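Local coordinates for protein ribonuclease H (Uncultured organism, PDB 3U3G) that cleaves the RNA strand of RNA/DNA hybrids, acting as a hydrolase of the ribonuclease H1 type, at residues Gly41-Thr44 against Asn45-Glu49; Lys123-Arg126 against Ala127-Val131; Ile103-Ile106 against Lys107-Val111; Glu79-Val82 against Arg83-Gln86; Glu58-Gln61 against Met62-Asp65. One frame throughout, in Å; residues are numbered along the deposited sequence.

Interaction 1 of 5, residues Gly41-Thr44 against Asn45-Glu49; sequences GETT and NNVAE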
loop_
_atom_site.group_PDB
_atom_site.type_symbol
_atom_site.label_atom_id
_atom_site.label_comp_id
_atom_site.label_asym_id
_atom_site.label_seq_id
_atom_site.Cartn_x
_atom_site.Cartn_y
_atom_site.Cartn_z
ATOM N N GLY A 41 1.892 -6.646 13.826
ATOM C CA GLY A 41 1.765 -7.966 14.453
ATOM C C GLY A 41 2.174 -9.066 13.495
ATOM O O GLY A 41 2.913 -8.829 12.537
ATOM N N GLU A 42 1.798 -10.297 13.814
ATOM C CA GLU A 42 2.252 -11.441 13.026
ATOM C C GLU A 42 1.230 -11.812 11.973
ATOM O O GLU A 42 0.038 -11.963 12.268
ATOM C CB GLU A 42 2.535 -12.641 13.930
ATOM C CG GLU A 42 3.579 -12.348 14.989
ATOM C CD GLU A 42 4.295 -13.590 15.470
ATOM O OE1 GLU A 42 4.154 -14.651 14.829
ATOM O OE2 GLU A 42 5.077 -13.475 16.433
ATOM N N THR A 43 1.668 -11.800 10.720
ATOM C CA THR A 43 0.805 -12.183 9.618
ATOM C C THR A 43 1.610 -12.796 8.475
ATOM O O THR A 43 2.808 -13.037 8.606
ATOM C CB THR A 43 0.004 -10.985 9.081
ATOM O OG1 THR A 43 -1.079 -11.476 8.274
ATOM C CG2 THR A 43 0.905 -10.081 8.246
ATOM N N THR A 44 0.944 -13.084 7.366
ATOM C CA THR A 44 1.657 -13.496 6.168
ATOM C C THR A 44 2.046 -12.312 5.301
ATOM O O THR A 44 1.570 -11.184 5.504
ATOM C CB THR A 44 0.823 -14.455 5.325
ATOM O OG1 THR A 44 -0.348 -13.768 4.865
ATOM C CG2 THR A 44 0.416 -15.660 6.147
ATOM N N ASN A 45 2.947 -12.569 4.364
ATOM C CA ASN A 45 3.442 -11.556 3.469
ATOM C C ASN A 45 2.301 -10.903 2.699
ATOM O O ASN A 45 2.263 -9.689 2.534
ATOM C CB ASN A 45 4.455 -12.160 2.492
ATOM C CG ASN A 45 5.561 -11.204 2.158
ATOM O OD1 ASN A 45 5.433 -10.418 1.213
ATOM N ND2 ASN A 45 6.493 -11.050 3.097
ATOM N N ASN A 46 1.465 -11.727 2.079
ATOM C CA ASN A 46 0.428 -11.199 1.206
ATOM C C ASN A 46 -0.607 -10.379 1.975
ATOM O O ASN A 46 -1.087 -9.366 1.478
ATOM C CB ASN A 46 -0.252 -12.319 0.422
ATOM C CG ASN A 46 0.547 -12.753 -0.787
ATOM O OD1 ASN A 46 1.389 -12.008 -1.298
ATOM N ND2 ASN A 46 0.229 -13.934 -1.304
ATOM N N VAL A 47 -0.923 -10.820 3.189
ATOM C CA VAL A 47 -1.775 -10.026 4.060
ATOM C C VAL A 47 -1.141 -8.683 4.395
ATOM O O VAL A 47 -1.796 -7.646 4.253
ATOM C CB VAL A 47 -2.213 -10.779 5.315
ATOM C CG1 VAL A 47 -2.821 -9.814 6.345
ATOM C CG2 VAL A 47 -3.222 -11.864 4.940
ATOM N N ALA A 48 0.156 -8.685 4.709
ATOM C CA ALA A 48 0.874 -7.431 4.920
ATOM C C ALA A 48 0.838 -6.479 3.726
ATOM O O ALA A 48 0.635 -5.286 3.910
ATOM C CB ALA A 48 2.313 -7.686 5.396
ATOM N N GLU A 49 1.002 -6.994 2.506
ATOM C CA GLU A 49 0.887 -6.144 1.325
ATOM C C GLU A 49 -0.488 -5.486 1.253
ATOM O O GLU A 49 -0.620 -4.314 0.876
ATOM C CB GLU A 49 1.128 -6.944 0.039
ATOM C CG GLU A 49 2.589 -7.335 -0.233
ATOM C CD GLU A 49 3.305 -6.406 -1.224
ATOM O OE1 GLU A 49 2.916 -5.222 -1.372
ATOM O OE2 GLU A 49 4.305 -6.850 -1.826
#
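T44 and V47 meet at an N-cap, the device by which a chain leaving strand 32-41 of the ribonuclease H fold enters helix 45-60. The side chain of T44 turns back over the first turn with OG1 between its own N and carbonyl carbon (chi1 64°), and there OG1 accepts a weak bond from V47 N at 3.4 Å. The carbonyl of the same residue does the firmer work: A48 N donates to T44 O over 3.0 Å at 165°, opening the regular series of helical bonds. This inner side is closely packed. T43 lends both branches to it, its hydroxyl set against the V47 side chain while its methyl CG2 lies 4.0 Å from A48 CB. V47 in turn rests on L96 and K99 of helix 94-110. The outer side is looser: N45 stands exposed, touching T44 mainly through its CB, and the end of N46 leads away from the cap. E49, one turn on, carries its carboxylate close to that of D9, consistent with the acidic cluster of this enzyme family. Beside the capping bond, V47 CG2 comes within 3.4 Å of T44 OG1, the same oxygen that accepts the weak bond from V47 N.

Interaction 2 of 5, residues Lys123-Arg126 against Ala127-Val131; sequences KNAR and ADELV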
loop_
_atom_site.group_PDB
_atom_site.type_symbol
_atom_site.label_atom_id
_atom_site.label_comp_id
_atom_site.label_asym_id
_atom_site.label_seq_id
_atom_site.Cartn_x
_atom_site.Cartn_y
_atom_site.Cartn_z
ATOM N N LYS A 123 12.542 0.170 -7.848
ATOM C CA LYS A 123 11.859 1.446 -7.722
ATOM C C LYS A 123 11.045 1.546 -6.426
ATOM O O LYS A 123 10.543 2.609 -6.092
ATOM C CB LYS A 123 10.954 1.687 -8.930
ATOM C CG LYS A 123 11.709 1.962 -10.223
ATOM C CD LYS A 123 12.389 3.319 -10.187
ATOM C CE LYS A 123 11.457 4.415 -10.678
ATOM N NZ LYS A 123 12.203 5.562 -11.274
ATOM N N ASN A 124 10.870 0.428 -5.728
ATOM C CA ASN A 124 10.101 0.442 -4.486
ATOM C C ASN A 124 10.952 0.283 -3.221
ATOM O O ASN A 124 10.445 -0.117 -2.163
ATOM C CB ASN A 124 8.999 -0.618 -4.531
ATOM C CG ASN A 124 7.790 -0.239 -3.692
ATOM O OD1 ASN A 124 7.554 0.942 -3.435
ATOM N ND2 ASN A 124 6.934 -1.217 -3.418
ATOM N N ALA A 125 12.234 0.638 -3.310
ATOM C CA ALA A 125 13.157 0.383 -2.217
ATOM C C ALA A 125 12.827 1.165 -0.944
ATOM O O ALA A 125 12.995 0.652 0.152
ATOM C CB ALA A 125 14.598 0.636 -2.646
ATOM N N ARG A 126 12.287 2.373 -1.082
ATOM C CA ARG A 126 11.963 3.173 0.099
ATOM C C ARG A 126 10.878 2.506 0.961
ATOM O O ARG A 126 11.035 2.350 2.175
ATOM C CB ARG A 126 11.506 4.576 -0.298
ATOM C CG ARG A 126 12.625 5.520 -0.692
ATOM C CD ARG A 126 12.052 6.843 -1.174
ATOM N NE ARG A 126 11.438 7.616 -0.093
ATOM C CZ ARG A 126 10.876 8.809 -0.270
ATOM N NH1 ARG A 126 10.667 9.254 -1.502
ATOM N NH2 ARG A 126 10.420 9.505 0.769
ATOM N N ALA A 127 9.782 2.113 0.321
ATOM C CA ALA A 127 8.705 1.434 1.041
ATOM C C ALA A 127 9.205 0.144 1.683
ATOM O O ALA A 127 8.788 -0.206 2.784
ATOM C CB ALA A 127 7.528 1.173 0.123
ATOM N N ASP A 128 10.032 -0.611 0.964
ATOM C CA ASP A 128 10.647 -1.793 1.559
ATOM C C ASP A 128 11.461 -1.477 2.814
ATOM O O ASP A 128 11.407 -2.220 3.801
ATOM C CB ASP A 128 11.501 -2.538 0.526
ATOM C CG ASP A 128 12.258 -3.716 1.122
ATOM O OD1 ASP A 128 11.658 -4.794 1.263
ATOM O OD2 ASP A 128 13.420 -3.525 1.542
ATOM N N GLU A 129 12.239 -0.399 2.765
ATOM C CA GLU A 129 13.005 0.030 3.929
ATOM C C GLU A 129 12.086 0.332 5.103
ATOM O O GLU A 129 12.378 -0.027 6.250
ATOM C CB GLU A 129 13.870 1.260 3.608
ATOM C CG GLU A 129 14.760 1.115 2.381
ATOM C CD GLU A 129 15.364 2.446 1.920
ATOM O OE1 GLU A 129 15.227 3.461 2.639
ATOM O OE2 GLU A 129 15.965 2.477 0.822
ATOM N N LEU A 130 10.941 0.947 4.811
ATOM C CA LEU A 130 10.009 1.321 5.867
ATOM C C LEU A 130 9.428 0.080 6.547
ATOM O O LEU A 130 9.265 0.043 7.766
ATOM C CB LEU A 130 8.886 2.193 5.293
ATOM C CG LEU A 130 9.311 3.579 4.806
ATOM C CD1 LEU A 130 8.108 4.322 4.224
ATOM C CD2 LEU A 130 9.923 4.367 5.948
ATOM N N VAL A 131 9.105 -0.939 5.754
ATOM C CA VAL A 131 8.651 -2.220 6.303
ATOM C C VAL A 131 9.693 -2.761 7.282
ATOM O O VAL A 131 9.380 -3.134 8.410
ATOM C CB VAL A 131 8.424 -3.254 5.165
ATOM C CG1 VAL A 131 8.219 -4.661 5.743
ATOM C CG2 VAL A 131 7.229 -2.847 4.304
HETATM O O HOH W 1 9.100 3.055 -2.327
HETATM O O HOH W 2 12.709 4.139 3.273
#
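With CG swung round to the far side from its backbone N (chi1 -151°), N124 brings its amide oxygen against A127 CB, while E129, with chi1 at -52° and its chain extended beyond, lays its carboxylate back along A125 and R126. Neither N124 OD1 nor E129 OE1 bonds the backbone of this turn directly; a water stands between in each case. N124 sits at the N-cap, yet its side chain makes no capping bond of its own. Instead one water donates to N124 OD1 at 2.8 Å and accepts from A127 N at 2.9 Å, so the asparagine reaches that amide at one remove. N124 ND2 is bound to D77 OD1 and T8 O, which fixes the rotation of the amide. A second water donates to E129 OE1 and, at 2.7 Å, to R126 O, a carbonyl already taken by L130 N at 3.0 Å. The guanidinium of R126 is directed to the sheet, where NH2 forms a salt bridge with E35 and a hydrogen bond to T32 OG1. The main chain supplies D128 N to N124 O, 3.2 Å and nearly straight at 170°. Helix 125-139 thus has a water-bridged start, and the packing of N124, A127 and D128 on D9 is consistent with the edge of the acidic active site of the ribonuclease H fold.

Interaction 3 of 5, residues Ile103-Ile106 against Lys107-Val111; sequences IAHI and KMERV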
loop_
_atom_site.group_PDB
_atom_site.type_symbol
_atom_site.label_atom_id
_atom_site.label_comp_id
_atom_site.label_asym_id
_atom_site.label_seq_id
_atom_site.Cartn_x
_atom_site.Cartn_y
_atom_site.Cartn_z
ATOM N N ILE A 103 -10.907 -3.246 0.480
ATOM C CA ILE A 103 -10.134 -2.285 -0.289
ATOM C C ILE A 103 -10.927 -1.752 -1.472
ATOM O O ILE A 103 -10.959 -0.553 -1.728
ATOM C CB ILE A 103 -8.821 -2.908 -0.799
ATOM C CG1 ILE A 103 -7.859 -3.132 0.368
ATOM C CG2 ILE A 103 -8.193 -2.043 -1.886
ATOM C CD1 ILE A 103 -6.739 -4.110 0.085
ATOM N N ALA A 104 -11.591 -2.647 -2.188
ATOM C CA ALA A 104 -12.348 -2.222 -3.359
ATOM C C ALA A 104 -13.433 -1.224 -2.972
ATOM O O ALA A 104 -13.640 -0.224 -3.652
ATOM C CB ALA A 104 -12.949 -3.426 -4.064
ATOM N N HIS A 105 -14.090 -1.458 -1.843
ATOM C CA HIS A 105 -15.146 -0.559 -1.426
ATOM C C HIS A 105 -14.584 0.786 -0.950
ATOM O O HIS A 105 -15.093 1.858 -1.303
ATOM C CB HIS A 105 -15.992 -1.214 -0.337
ATOM C CG HIS A 105 -17.169 -0.390 0.080
ATOM N ND1 HIS A 105 -18.388 -0.445 -0.562
ATOM C CD2 HIS A 105 -17.249 0.641 0.948
ATOM C CE1 HIS A 105 -19.194 0.462 -0.040
ATOM N NE2 HIS A 105 -18.500 1.192 0.812
ATOM N N ILE A 106 -13.513 0.745 -0.171
ATOM C CA ILE A 106 -12.881 1.975 0.284
ATOM C C ILE A 106 -12.399 2.815 -0.889
ATOM O O ILE A 106 -12.571 4.026 -0.892
ATOM C CB ILE A 106 -11.705 1.657 1.211
ATOM C CG1 ILE A 106 -12.214 1.049 2.521
ATOM C CG2 ILE A 106 -10.906 2.929 1.523
ATOM C CD1 ILE A 106 -11.113 0.439 3.373
ATOM N N LYS A 107 -11.726 2.185 -1.847
ATOM C CA LYS A 107 -11.201 2.935 -2.977
ATOM C C LYS A 107 -12.317 3.591 -3.781
ATOM O O LYS A 107 -12.253 4.783 -4.085
ATOM C CB LYS A 107 -10.341 2.044 -3.874
ATOM C CG LYS A 107 -9.732 2.783 -5.045
ATOM C CD LYS A 107 -9.640 1.880 -6.265
ATOM C CE LYS A 107 -10.673 2.280 -7.299
ATOM N NZ LYS A 107 -10.930 3.741 -7.231
ATOM N N MET A 108 -13.392 2.853 -4.026
ATOM C CA MET A 108 -14.557 3.431 -4.694
ATOM C C MET A 108 -15.162 4.610 -3.939
ATOM O O MET A 108 -15.607 5.585 -4.538
ATOM C CB MET A 108 -15.619 2.362 -4.965
ATOM C CG MET A 108 -16.859 2.890 -5.657
ATOM S SD MET A 108 -16.629 3.133 -7.432
ATOM C CE MET A 108 -16.632 1.434 -8.012
ATOM N N GLU A 109 -15.211 4.524 -2.639
ATOM C CA GLU A 109 -15.819 5.545 -1.823
ATOM C C GLU A 109 -14.935 6.768 -1.711
ATOM O O GLU A 109 -15.426 7.826 -1.797
ATOM C CB GLU A 109 -16.124 4.966 -0.438
ATOM C CG GLU A 109 -16.436 5.995 0.643
ATOM C CD GLU A 109 -16.868 5.362 1.899
ATOM O OE1 GLU A 109 -16.022 5.064 2.736
ATOM O OE2 GLU A 109 -18.059 5.082 1.956
ATOM N N ARG A 110 -13.651 6.596 -1.450
ATOM C CA ARG A 110 -12.753 7.725 -1.143
ATOM C C ARG A 110 -12.050 8.292 -2.374
ATOM O O ARG A 110 -11.728 9.434 -2.412
ATOM C CB ARG A 110 -11.654 7.304 -0.162
ATOM C CG ARG A 110 -12.125 6.973 1.208
ATOM C CD ARG A 110 -10.957 6.750 2.197
ATOM N NE ARG A 110 -11.537 6.077 3.280
ATOM C CZ ARG A 110 -10.912 5.295 4.115
ATOM N NH1 ARG A 110 -9.619 5.132 4.047
ATOM N NH2 ARG A 110 -11.600 4.626 5.007
ATOM N N VAL A 111 -11.706 7.410 -3.305
ATOM C CA VAL A 111 -10.814 7.775 -4.419
ATOM C C VAL A 111 -11.139 6.970 -5.677
ATOM O O VAL A 111 -10.371 6.202 -6.094
ATOM C CB VAL A 111 -9.293 7.643 -4.085
ATOM C CG1 VAL A 111 -8.766 8.761 -3.415
ATOM C CG2 VAL A 111 -9.043 6.478 -3.257
#
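I106 and R110, one turn apart on helix 94-110, pair a hydrocarbon branch with a flat cation. The two side chains run side by side, and I106 CG2, anti to its own N, sits 3.4 Å above the centre of one guanidinium face. This leaves the rim of the group for polar partners, of which NH1 finds a weak one in L57 O of helix 45-60. Backbone donors are met in order: K107 N binds I103 O at 2.8 Å, M108 N binds A104 O at 3.1 Å, E109 N binds H105 O at 3.0 Å, and R110 N binds I106 O at 2.8 Å. V111 N donates in turn to K107 O, although V111 itself has already left helical phi/psi. For the next carbonyls, V111 O and P112 O, K107 supplies a donor: its chain bends at three torsions so that NZ reaches V111 O at 2.8 Å, with a weak further bond to P112 O. Meanwhile I103 and I106 turn to helix 45-60, touching I54 and L57 respectively. A positive group set against outgoing carbonyls should be favourable at a helix C-terminus, so K107 probably adds an electrostatic term to its hydrogen bonds there, while R110 gives its face to aliphatic packing.

Interaction 4 of 5, residues Glu79-Val82 against Arg83-Gln86; sequences ELIV and RQMQ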
loop_
_atom_site.group_PDB
_atom_site.type_symbol
_atom_site.label_atom_id
_atom_site.label_comp_id
_atom_site.label_asym_id
_atom_site.label_seq_id
_atom_site.Cartn_x
_atom_site.Cartn_y
_atom_site.Cartn_z
ATOM N N GLU A 79 3.420 -7.393 -9.462
ATOM C CA GLU A 79 2.536 -7.367 -10.607
ATOM C C GLU A 79 1.229 -8.104 -10.308
ATOM O O GLU A 79 0.152 -7.665 -10.711
ATOM C CB GLU A 79 3.207 -7.925 -11.872
ATOM C CG GLU A 79 2.322 -7.717 -13.085
ATOM C CD GLU A 79 2.957 -8.093 -14.404
ATOM O OE1 GLU A 79 4.125 -8.517 -14.419
ATOM O OE2 GLU A 79 2.277 -7.887 -15.430
ATOM N N LEU A 80 1.324 -9.233 -9.608
ATOM C CA LEU A 80 0.138 -9.978 -9.224
ATOM C C LEU A 80 -0.861 -9.114 -8.456
ATOM O O LEU A 80 -2.032 -9.065 -8.796
ATOM C CB LEU A 80 0.517 -11.199 -8.394
ATOM C CG LEU A 80 -0.655 -12.004 -7.839
ATOM C CD1 LEU A 80 -1.475 -12.580 -8.971
ATOM C CD2 LEU A 80 -0.140 -13.112 -6.941
ATOM N N ILE A 81 -0.383 -8.395 -7.447
ATOM C CA ILE A 81 -1.308 -7.620 -6.635
ATOM C C ILE A 81 -1.893 -6.452 -7.430
ATOM O O ILE A 81 -3.082 -6.167 -7.343
ATOM C CB ILE A 81 -0.663 -7.146 -5.331
ATOM C CG1 ILE A 81 -0.346 -8.363 -4.459
ATOM C CG2 ILE A 81 -1.625 -6.216 -4.593
ATOM C CD1 ILE A 81 0.469 -8.035 -3.237
ATOM N N VAL A 82 -1.092 -5.858 -8.303
ATOM C CA VAL A 82 -1.626 -4.825 -9.192
ATOM C C VAL A 82 -2.742 -5.362 -10.092
ATOM O O VAL A 82 -3.821 -4.773 -10.169
ATOM C CB VAL A 82 -0.509 -4.198 -10.039
ATOM C CG1 VAL A 82 -1.098 -3.309 -11.123
ATOM C CG2 VAL A 82 0.438 -3.388 -9.154
ATOM N N ARG A 83 -2.527 -6.532 -10.690
ATOM C CA ARG A 83 -3.549 -7.096 -11.556
ATOM C C ARG A 83 -4.800 -7.493 -10.788
ATOM O O ARG A 83 -5.901 -7.440 -11.317
ATOM C CB ARG A 83 -3.000 -8.271 -12.369
ATOM C CG ARG A 83 -1.812 -7.936 -13.279
ATOM C CD ARG A 83 -2.036 -6.744 -14.212
ATOM N NE ARG A 83 -0.743 -6.364 -14.801
ATOM C CZ ARG A 83 -0.272 -5.124 -14.903
ATOM N NH1 ARG A 83 -1.017 -4.040 -14.627
ATOM N NH2 ARG A 83 0.982 -4.946 -15.285
ATOM N N GLN A 84 -4.610 -7.965 -9.559
ATOM C CA GLN A 84 -5.741 -8.276 -8.680
ATOM C C GLN A 84 -6.539 -7.010 -8.374
ATOM O O GLN A 84 -7.755 -6.978 -8.540
ATOM C CB GLN A 84 -5.242 -8.907 -7.376
ATOM C CG GLN A 84 -4.764 -10.342 -7.560
ATOM C CD GLN A 84 -4.126 -10.921 -6.308
ATOM O OE1 GLN A 84 -3.673 -10.195 -5.410
ATOM N NE2 GLN A 84 -3.966 -12.233 -6.306
ATOM N N MET A 85 -5.829 -5.953 -7.989
ATOM C CA MET A 85 -6.481 -4.700 -7.623
ATOM C C MET A 85 -7.217 -4.051 -8.793
ATOM O O MET A 85 -8.263 -3.436 -8.614
ATOM C CB MET A 85 -5.464 -3.725 -7.018
ATOM C CG MET A 85 -4.907 -4.148 -5.660
ATOM S SD MET A 85 -6.185 -4.251 -4.395
ATOM C CE MET A 85 -5.535 -5.566 -3.369
ATOM N N GLN A 86 -6.694 -4.251 -9.998
ATOM C CA GLN A 86 -7.336 -3.749 -11.219
ATOM C C GLN A 86 -8.489 -4.614 -11.666
ATOM O O GLN A 86 -9.222 -4.248 -12.580
ATOM C CB GLN A 86 -6.308 -3.693 -12.343
ATOM C CG GLN A 86 -5.267 -2.633 -12.124
ATOM C CD GLN A 86 -4.295 -2.546 -13.276
ATOM O OE1 GLN A 86 -3.817 -3.570 -13.790
ATOM N NE2 GLN A 86 -4.057 -1.320 -13.746
HETATM O O HOH W 3 -0.320 -9.212 -16.241
#
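E79 OE2 is gripped by three donors. R83 NH2 reaches it at 3.2 Å, R83 NE makes a weak second bond at 3.4 Å, and a water donates from 3.0 Å. The motif is the i to i+4 salt bridge of an alpha-helix, here on the short helix 79-85 of the ribonuclease H fold. Its geometry is lopsided. The oxygen lies at the guanidinium edge, only 6° out of that plane, whereas the carboxylate stands perpendicular to it and is approached from above its own plane. The water that donates to OE2 also accepts from NE, closing a small ring in which the single NE hydrogen is shared between OE2 and the water, in keeping with the weakness of the direct bond. R83 gets there by bending at chi2 (-52°), which folds its chain back along the helix toward E79 and leaves NH1 to turn the other way, where it donates to Q86 OE1 at 3.0 Å. One guanidinium thus links the side chains of E79 and Q86, its NH2 and NH1 each meeting an oxygen close to its plane. V82 CG1 lies alongside, near NH1. A different face is apolar: I81 and M85 run side by side and turn to Y50 of helix 45-60, while V82 rests on M76 and F116 of the sheet. Between these faces comes Q84, whose extended chain sends OE1 to the hydroxyl of Y50. With OE1 held there, the amide nitrogen faces L80, NE2 lying 3.7 Å from L80 CG.

Interaction 5 of 5, residues Glu58-Gln61 against Met62-Asp65; sequences EDLQ and MFGD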
loop_
_atom_site.group_PDB
_atom_site.type_symbol
_atom_site.label_atom_id
_atom_site.label_comp_id
_atom_site.label_asym_id
_atom_site.label_seq_id
_atom_site.Cartn_x
_atom_site.Cartn_y
_atom_site.Cartn_z
ATOM N N GLU A 58 -6.127 4.967 4.269
ATOM C CA GLU A 58 -6.382 5.712 5.494
ATOM C C GLU A 58 -5.579 7.012 5.529
ATOM O O GLU A 58 -6.118 8.084 5.842
ATOM C CB GLU A 58 -6.058 4.825 6.697
ATOM C CG GLU A 58 -5.957 5.522 8.041
ATOM C CD GLU A 58 -7.280 5.614 8.766
ATOM O OE1 GLU A 58 -8.333 5.482 8.090
ATOM O OE2 GLU A 58 -7.259 6.046 9.951
ATOM N N ASP A 59 -4.294 6.918 5.204
ATOM C CA ASP A 59 -3.428 8.098 5.170
ATOM C C ASP A 59 -4.048 9.151 4.269
ATOM O O ASP A 59 -4.022 10.339 4.578
ATOM C CB ASP A 59 -2.059 7.716 4.604
ATOM C CG ASP A 59 -1.245 6.842 5.553
ATOM O OD1 ASP A 59 -1.428 6.925 6.787
ATOM O OD2 ASP A 59 -0.272 6.237 5.065
ATOM N N LEU A 60 -4.573 8.712 3.128
ATOM C CA LEU A 60 -5.150 9.659 2.181
ATOM C C LEU A 60 -6.193 10.581 2.811
ATOM O O LEU A 60 -6.374 11.721 2.363
ATOM C CB LEU A 60 -5.752 8.921 0.981
ATOM C CG LEU A 60 -4.738 8.439 -0.049
ATOM C CD1 LEU A 60 -5.448 7.694 -1.174
ATOM C CD2 LEU A 60 -3.969 9.646 -0.591
ATOM N N GLN A 61 -6.986 10.072 3.757
ATOM C CA GLN A 61 -8.013 10.901 4.375
ATOM C C GLN A 61 -7.447 12.150 5.032
ATOM O O GLN A 61 -8.139 13.152 5.185
ATOM C CB GLN A 61 -8.815 10.114 5.398
ATOM C CG GLN A 61 -9.469 8.865 4.836
ATOM C CD GLN A 61 -10.908 8.718 5.290
ATOM O OE1 GLN A 61 -11.824 9.264 4.677
ATOM N NE2 GLN A 61 -11.097 8.092 6.443
ATOM N N MET A 62 -6.170 12.112 5.398
ATOM C CA MET A 62 -5.585 13.251 6.079
ATOM C C MET A 62 -5.339 14.464 5.184
ATOM O O MET A 62 -5.172 15.572 5.688
ATOM C CB MET A 62 -4.317 12.834 6.805
ATOM C CG MET A 62 -4.568 11.757 7.853
ATOM S SD MET A 62 -5.543 12.326 9.269
ATOM C CE MET A 62 -4.216 13.037 10.251
ATOM N N PHE A 63 -5.420 14.266 3.867
ATOM C CA PHE A 63 -5.342 15.381 2.919
ATOM C C PHE A 63 -6.604 16.215 2.942
ATOM O O PHE A 63 -6.616 17.329 2.415
ATOM C CB PHE A 63 -5.055 14.873 1.499
ATOM C CG PHE A 63 -3.635 14.431 1.290
ATOM C CD1 PHE A 63 -2.626 15.370 1.104
ATOM C CD2 PHE A 63 -3.316 13.082 1.208
ATOM C CE1 PHE A 63 -1.315 14.970 0.877
ATOM C CE2 PHE A 63 -2.020 12.669 0.936
ATOM C CZ PHE A 63 -1.004 13.618 0.795
ATOM N N GLY A 64 -7.705 15.617 3.394
ATOM C CA GLY A 64 -8.948 16.338 3.566
ATOM C C GLY A 64 -9.310 17.059 2.301
ATOM O O GLY A 64 -9.477 16.437 1.253
ATOM N N ASP A 65 -9.413 18.381 2.400
ATOM C CA ASP A 65 -9.872 19.188 1.286
ATOM C C ASP A 65 -9.027 19.029 0.024
ATOM O O ASP A 65 -9.563 19.043 -1.085
ATOM C CB ASP A 65 -10.009 20.668 1.689
ATOM C CG ASP A 65 -8.681 21.310 2.118
ATOM O OD1 ASP A 65 -7.751 20.610 2.601
ATOM O OD2 ASP A 65 -8.610 22.557 2.075
#
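F63 folds back on L60, three residues earlier, and its side chain can be followed atom by atom along that neighbour. CB starts 3.5 Å from L60 O, and CG keeps to the same oxygen a little farther off. At CD2 the ring edge passes the carbonyl, L60 O lying in the ring plane 3.5 Å away; F63 CD2 also touches L60 CD2. F63 CE2 then meets L60 CD2 at 3.9 Å, the apolar half of the contact. Beyond CE2 the ring leaves L60, and the side chain finds its other neighbours in the sheet. The torsion of F63 explains this path: with CG anti to the carbonyl carbon (chi1 -75°), the ring is carried along the same flank as the leucine, and the two side chains cross obliquely. The backbone bonds here span three residues. M62 N donates to D59 O at 2.9 Å, F63 N to L60 O at 3.1 Å, and G64 N to Q61 O at 3.1 Å, the i to i+3 pattern of 3-10 turns. Each donor stands well above the plane of its carbonyl, 54° out of it in the case of L60 O, as is usual for such bonds. G64, at positive phi, then takes the chain out of the spiral. L60 O therefore serves twice, accepting the F63 amide and bordering its ring. D59 has its carboxylate bound by S36 and R55. On the sheet side, L60 packs on I4 and I6 of strand 3-12, and F63 covers I4, I25 of strand 17-26 and L33 of strand 32-41, so the end of helix 45-60 is seated on three strands.

How the interactions relate
Interactions 1 and 5 mark the two ends of helix 45-60, their centres 24 Å apart on opposite sides of the chain's centre. Helices 79-85 and 94-110 pack near it. Interaction 4 touches interaction 1 where I81 CD1 lies 3.5 Å from E49 CB, and meets interaction 3 where M85 SD is 3.9 Å from I103 CG2. Interaction 3 reaches interaction 5 through R110 NE, 3.4 Å from Q61 CD. Interaction 2 touches none of the others, its centre 16 Å from that of interaction 1, yet E49 and D128 both approach D9, and N124 binds D77. These acidic residues probably form the family's metal-binding active site.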